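Local coordinates for 4-alpha-glucanotransferase (Corynebacterium glutamicum, PDB 5B68), which is an amylomaltase of the 4-alpha-glucanotransferase family, built on a TIM-barrel-type fold with an N-terminal beta-sandwich domain, at residues Ile531-His536 with Ala599-Val604. Numbering follows the deposited sequence.
Sequences ILWFEH and AEILDV
Ile601, on helix 587-607, packs against Leu532 and Trp533, touching each with a different branch. Its CD1 comes obliquely to the benzene part of the indole, 3.6 Å from Trp533 CE3 and 3.9 Å from Trp533 CZ3. The two side chains cross at about a right angle. The shorter branch, Ile601 CG2, meets both methyls of Leu532, with CD1 of Leu532 at 4.1 Å. CG1 of Ile601 lies anti to its carbonyl carbon (chi1 -72°) and extends on to CD1, which carries that methyl to the ring. Leu532 CD2 also lies over one face of the Trp533 ring, 4.1 Å above its plane and toward the rim. All three side chains are buried, and the contact between them is purely apolar. Hydrogen bonds hold the turn itself. Phe534 N bonds to Ile531 O, and Glu535 OE1 accepts a hydrogen bond from Ile531 N at 3.1 Å, on its anti side and tilted out of the carboxylate plane. The other oxygen, Glu535 OE2, forms a salt bridge with Arg544. The helix is tied to the turn a little earlier, where Trp597 NE1 bonds to Trp533 O. Tyr568 stacks on the Trp533 ring, while Leu634 packs on Trp533 and Phe637 on Leu532, both from helix 627-639. Helix 587-607 lies in the connection between barrel strands 553-556 and 645-649, and the cluster packs it against the 3-10 turn after strand 528-531 of the TIM-barrel-type fold.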
# COMPACT_ATOMS: atom_id res chain seq x y z
N ILE A 531 -15.56 0.99 -8.66
CA ILE A 531 -16.16 -0.19 -8.01
C ILE A 531 -17.66 -0.14 -8.32
O ILE A 531 -18.36 0.85 -7.99
CB ILE A 531 -15.88 -0.19 -6.49
CG1 ILE A 531 -14.37 -0.22 -6.24
CG2 ILE A 531 -16.47 -1.41 -5.79
CD1 ILE A 531 -14.03 -0.12 -4.75
N LEU A 532 -18.14 -1.15 -9.03
CA LEU A 532 -19.47 -1.08 -9.65
C LEU A 532 -20.52 -0.61 -8.60
O LEU A 532 -21.25 0.31 -8.85
CB LEU A 532 -19.88 -2.49 -10.13
CG LEU A 532 -21.39 -2.63 -10.43
CD1 LEU A 532 -21.59 -2.10 -11.82
CD2 LEU A 532 -21.92 -4.02 -10.32
N TRP A 533 -20.53 -1.21 -7.43
CA TRP A 533 -21.63 -0.94 -6.46
C TRP A 533 -21.65 0.52 -5.98
O TRP A 533 -22.69 1.01 -5.56
CB TRP A 533 -21.56 -1.85 -5.25
CG TRP A 533 -21.64 -3.28 -5.48
CD1 TRP A 533 -20.70 -4.21 -5.16
CD2 TRP A 533 -22.72 -3.99 -6.11
NE1 TRP A 533 -21.13 -5.46 -5.50
CE2 TRP A 533 -22.36 -5.36 -6.10
CE3 TRP A 533 -23.95 -3.60 -6.64
CZ2 TRP A 533 -23.19 -6.35 -6.62
CZ3 TRP A 533 -24.77 -4.59 -7.20
CH2 TRP A 533 -24.39 -5.93 -7.18
N PHE A 534 -20.50 1.22 -6.06
CA PHE A 534 -20.42 2.64 -5.65
C PHE A 534 -20.55 3.64 -6.74
O PHE A 534 -20.57 4.83 -6.46
CB PHE A 534 -19.08 2.89 -4.92
CG PHE A 534 -18.81 1.95 -3.80
CD1 PHE A 534 -19.81 1.51 -2.95
CD2 PHE A 534 -17.50 1.54 -3.52
CE1 PHE A 534 -19.54 0.64 -1.89
CE2 PHE A 534 -17.21 0.67 -2.45
CZ PHE A 534 -18.23 0.23 -1.63
N GLU A 535 -20.66 3.24 -8.01
CA GLU A 535 -20.50 4.20 -9.08
C GLU A 535 -21.81 4.85 -9.48
O GLU A 535 -22.80 4.13 -9.72
CB GLU A 535 -19.94 3.52 -10.33
CG GLU A 535 -18.47 3.06 -10.28
CD GLU A 535 -17.50 4.16 -9.82
OE1 GLU A 535 -16.63 3.87 -8.95
OE2 GLU A 535 -17.64 5.26 -10.36
N HIS A 536 -21.80 6.18 -9.61
CA HIS A 536 -22.96 6.97 -9.93
C HIS A 536 -22.61 7.61 -11.19
O HIS A 536 -21.42 7.84 -11.47
CB HIS A 536 -23.26 8.03 -8.81
CG HIS A 536 -23.75 7.45 -7.53
ND1 HIS A 536 -25.08 7.44 -7.20
CD2 HIS A 536 -23.09 6.92 -6.48
CE1 HIS A 536 -25.23 6.88 -6.01
NE2 HIS A 536 -24.04 6.56 -5.54
N ALA A 599 -31.52 -2.74 -8.53
CA ALA A 599 -32.41 -2.81 -9.69
C ALA A 599 -31.99 -1.86 -10.70
O ALA A 599 -31.92 -2.18 -11.89
CB ALA A 599 -33.89 -2.54 -9.26
N GLU A 600 -31.68 -0.65 -10.27
CA GLU A 600 -31.22 0.38 -11.15
C GLU A 600 -29.94 -0.02 -11.89
O GLU A 600 -29.76 0.32 -13.10
CB GLU A 600 -31.02 1.71 -10.38
CG GLU A 600 -32.33 2.46 -10.10
CD GLU A 600 -32.14 3.71 -9.25
OE1 GLU A 600 -31.37 4.57 -9.68
OE2 GLU A 600 -32.82 3.82 -8.20
N ILE A 601 -29.04 -0.70 -11.17
CA ILE A 601 -27.78 -1.17 -11.79
C ILE A 601 -28.05 -2.26 -12.83
O ILE A 601 -27.47 -2.23 -13.94
CB ILE A 601 -26.82 -1.74 -10.72
CG1 ILE A 601 -26.25 -0.59 -9.85
CG2 ILE A 601 -25.66 -2.51 -11.37
CD1 ILE A 601 -25.41 -1.07 -8.69
N LEU A 602 -28.94 -3.18 -12.47
CA LEU A 602 -29.31 -4.27 -13.37
C LEU A 602 -29.99 -3.70 -14.63
O LEU A 602 -29.76 -4.19 -15.74
CB LEU A 602 -30.20 -5.28 -12.66
CG LEU A 602 -29.51 -6.04 -11.48
CD1 LEU A 602 -30.54 -6.78 -10.65
CD2 LEU A 602 -28.41 -7.00 -11.93
N ASP A 603 -30.83 -2.65 -14.45
CA ASP A 603 -31.37 -1.94 -15.62
C ASP A 603 -30.32 -1.30 -16.47
O ASP A 603 -30.40 -1.29 -17.72
CB ASP A 603 -32.42 -0.89 -15.20
CG ASP A 603 -33.76 -1.52 -14.80
OD1 ASP A 603 -33.99 -2.73 -15.09
OD2 ASP A 603 -34.52 -0.80 -14.11
N VAL A 604 -29.30 -0.73 -15.83
CA VAL A 604 -28.22 -0.12 -16.64
C VAL A 604 -27.43 -1.18 -17.39
O VAL A 604 -27.01 -0.96 -18.51
CB VAL A 604 -27.33 0.83 -15.75
CG1 VAL A 604 -25.93 0.94 -16.25
CG2 VAL A 604 -28.02 2.20 -15.63